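Local coordinates for protein putative sarcosine dimethylglycine methyltransferase (Galdieria sulphuraria, PDB 2O57) that probably transfers methyl groups from S-adenosylmethionine to sarcosine and dimethylglycine, as a class I methyltransferase with a Rossmann-like core, at residues D152-Q157 and A174-P179. Numbering follows the deposited sequence.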
loop_
_atom_site.group_PDB
_atom_site.type_symbol
_atom_site.label_atom_id
_atom_site.label_comp_id
_atom_site.label_asym_id
_atom_site.label_seq_id
_atom_site.Cartn_x
_atom_site.Cartn_y
_atom_site.Cartn_z
ATOM N N ASP A 152 -11.872 -6.366 -18.685
ATOM C CA ASP A 152 -12.246 -6.465 -17.292
ATOM C C ASP A 152 -11.243 -5.764 -16.387
ATOM O O ASP A 152 -11.615 -5.263 -15.350
ATOM C CB ASP A 152 -12.386 -7.924 -16.918
ATOM C CG ASP A 152 -13.454 -8.606 -17.734
ATOM O OD1 ASP A 152 -14.612 -8.189 -17.558
ATOM O OD2 ASP A 152 -13.135 -9.479 -18.575
ATOM N N PHE A 153 -9.969 -5.733 -16.791
ATOM C CA PHE A 153 -8.904 -5.160 -15.967
ATOM C C PHE A 153 -7.678 -4.774 -16.802
ATOM O O PHE A 153 -7.484 -5.253 -17.937
ATOM C CB PHE A 153 -8.498 -6.101 -14.800
ATOM C CG PHE A 153 -7.811 -7.365 -15.241
ATOM C CD1 PHE A 153 -6.412 -7.423 -15.330
ATOM C CD2 PHE A 153 -8.555 -8.522 -15.544
ATOM C CE1 PHE A 153 -5.771 -8.621 -15.743
ATOM C CE2 PHE A 153 -7.928 -9.714 -15.945
ATOM C CZ PHE A 153 -6.521 -9.755 -16.037
ATOM N N ILE A 154 -6.922 -3.833 -16.252
ATOM C CA ILE A 154 -5.637 -3.379 -16.771
ATOM C C ILE A 154 -4.572 -3.548 -15.668
ATOM O O ILE A 154 -4.796 -3.223 -14.474
ATOM C CB ILE A 154 -5.652 -1.899 -17.234
ATOM C CG1 ILE A 154 -6.599 -1.730 -18.402
ATOM C CG2 ILE A 154 -4.195 -1.394 -17.599
ATOM C CD1 ILE A 154 -6.878 -0.216 -18.822
ATOM N N TRP A 155 -3.402 -4.016 -16.091
ATOM C CA TRP A 155 -2.252 -4.222 -15.223
ATOM C C TRP A 155 -1.133 -3.451 -15.876
ATOM O O TRP A 155 -0.910 -3.593 -17.109
ATOM C CB TRP A 155 -1.922 -5.711 -15.242
ATOM C CG TRP A 155 -0.618 -6.196 -14.579
ATOM C CD1 TRP A 155 0.653 -6.174 -15.112
ATOM C CD2 TRP A 155 -0.503 -6.837 -13.302
ATOM N NE1 TRP A 155 1.553 -6.775 -14.245
ATOM C CE2 TRP A 155 0.872 -7.185 -13.124
ATOM C CE3 TRP A 155 -1.428 -7.169 -12.296
ATOM C CZ2 TRP A 155 1.345 -7.843 -11.972
ATOM C CZ3 TRP A 155 -0.964 -7.823 -11.134
ATOM C CH2 TRP A 155 0.416 -8.176 -11.000
ATOM N N SER A 156 -0.427 -2.626 -15.098
ATOM C CA SER A 156 0.735 -1.919 -15.666
ATOM C C SER A 156 1.795 -1.708 -14.588
ATOM O O SER A 156 1.576 -0.967 -13.633
ATOM C CB SER A 156 0.277 -0.576 -16.254
ATOM O OG SER A 156 1.355 0.079 -16.901
ATOM N N GLN A 157 2.955 -2.309 -14.757
ATOM C CA GLN A 157 4.019 -2.211 -13.756
ATOM C C GLN A 157 5.188 -1.387 -14.278
ATOM O O GLN A 157 5.886 -1.804 -15.232
ATOM C CB GLN A 157 4.508 -3.598 -13.384
ATOM C CG GLN A 157 3.531 -4.372 -12.518
ATOM C CD GLN A 157 4.054 -5.786 -12.253
ATOM O OE1 GLN A 157 4.286 -6.562 -13.177
ATOM N NE2 GLN A 157 4.240 -6.109 -11.006
ATOM N N ALA A 174 -9.349 4.475 -19.406
ATOM C CA ALA A 174 -10.760 4.521 -19.115
ATOM C C ALA A 174 -11.606 4.071 -20.308
ATOM O O ALA A 174 -12.536 3.293 -20.134
ATOM C CB ALA A 174 -11.191 5.899 -18.590
ATOM N N ARG A 175 -11.235 4.508 -21.516
ATOM C CA ARG A 175 -11.937 4.108 -22.739
ATOM C C ARG A 175 -12.005 2.586 -22.919
ATOM O O ARG A 175 -13.059 2.025 -23.233
ATOM C CB ARG A 175 -11.275 4.734 -23.984
ATOM C CG ARG A 175 -11.999 4.382 -25.275
ATOM C CD ARG A 175 -11.340 4.996 -26.510
ATOM N NE ARG A 175 -10.006 4.434 -26.777
ATOM C CZ ARG A 175 -9.786 3.260 -27.363
ATOM N NH1 ARG A 175 -10.811 2.474 -27.716
ATOM N NH2 ARG A 175 -8.538 2.871 -27.596
ATOM N N VAL A 176 -10.876 1.915 -22.736
ATOM C CA VAL A 176 -10.834 0.491 -23.029
ATOM C C VAL A 176 -11.327 -0.411 -21.896
ATOM O O VAL A 176 -11.557 -1.590 -22.096
ATOM C CB VAL A 176 -9.461 0.039 -23.575
ATOM C CG1 VAL A 176 -9.106 0.854 -24.847
ATOM C CG2 VAL A 176 -8.330 0.094 -22.476
ATOM N N LEU A 177 -11.479 0.149 -20.703
ATOM C CA LEU A 177 -12.021 -0.625 -19.600
ATOM C C LEU A 177 -13.506 -0.740 -19.763
ATOM O O LEU A 177 -14.183 0.221 -20.181
ATOM C CB LEU A 177 -11.710 0.016 -18.238
ATOM C CG LEU A 177 -10.377 -0.303 -17.568
ATOM C CD1 LEU A 177 -10.205 0.614 -16.342
ATOM C CD2 LEU A 177 -10.324 -1.789 -17.175
ATOM N N LYS A 178 -14.022 -1.913 -19.424
ATOM C CA LYS A 178 -15.475 -2.055 -19.282
ATOM C C LYS A 178 -15.944 -1.242 -18.084
ATOM O O LYS A 178 -15.169 -0.957 -17.177
ATOM C CB LYS A 178 -15.869 -3.509 -19.077
ATOM C CG LYS A 178 -15.558 -4.448 -20.252
ATOM C CD LYS A 178 -16.288 -5.767 -20.040
ATOM C CE LYS A 178 -15.427 -6.953 -20.425
ATOM N NZ LYS A 178 -16.111 -8.218 -19.948
ATOM N N PRO A 179 -17.240 -0.887 -18.051
ATOM C CA PRO A 179 -17.787 -0.300 -16.826
ATOM C C PRO A 179 -17.463 -1.204 -15.625
ATOM O O PRO A 179 -17.577 -2.435 -15.707
ATOM C CB PRO A 179 -19.301 -0.285 -17.098
ATOM C CG PRO A 179 -19.380 -0.155 -18.634
ATOM C CD PRO A 179 -18.259 -1.028 -19.121
#
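A right-handed beta-alpha-beta crossover of the Rossmann-like methyltransferase fold closes here: strand 151-157 leads through helix 166-176 into strand 181-190, its parallel neighbour in the sheet, and the C-terminal end of that helix, with the residues following it, packs against the start of strand 151-157. Pairing with strand 181-190 is evident from backbone hydrogen bonds of Ile154 with Val182 and Ala184. Between 152-157 and 174-179, by contrast, no backbone hydrogen bond forms, and the contact, which buries 274 Å², is made mainly by side chains.

Its apolar part rests on Ile154, whose CB is directed toward the helix end. With CG1 anti to its own carbonyl carbon (chi1 -64°) and the chain extended beyond (chi2 171°), the terminal CD1 lies 3.7 Å from CG of Leu177. The same methyl comes within 3.9 Å of CG2 of Val176, and these two side chains cross nearly at right angles. Leu177, the first residue to leave helical backbone angles, sends CD2 to 3.9 Å from CA of Phe153, so one branch of the leucine also lies against the strand backbone.

At the partly exposed border, Asp152 and Lys178 run side by side and point the same way. Their salt bridge joins Lys178 NZ to Asp152 OD1 at 2.8 Å; the ammonium approaches from the syn side, 29° out of the carboxylate plane. The other oxygen, OD2, accepts a hydrogen bond from the backbone N of Lys85, at the start of strand 85-89, so the carboxylate ties that strand to Lys178, and the two bonds probably limit its rotation. Shortening Asp152 to alanine removes both carboxylate oxygens, which would probably leave the Lys178 ammonium without this counter-charge and the Lys85 amide without its acceptor. The lysine's CE also closes on the carboxylate, lying 3.2 Å from Asp152 OD1.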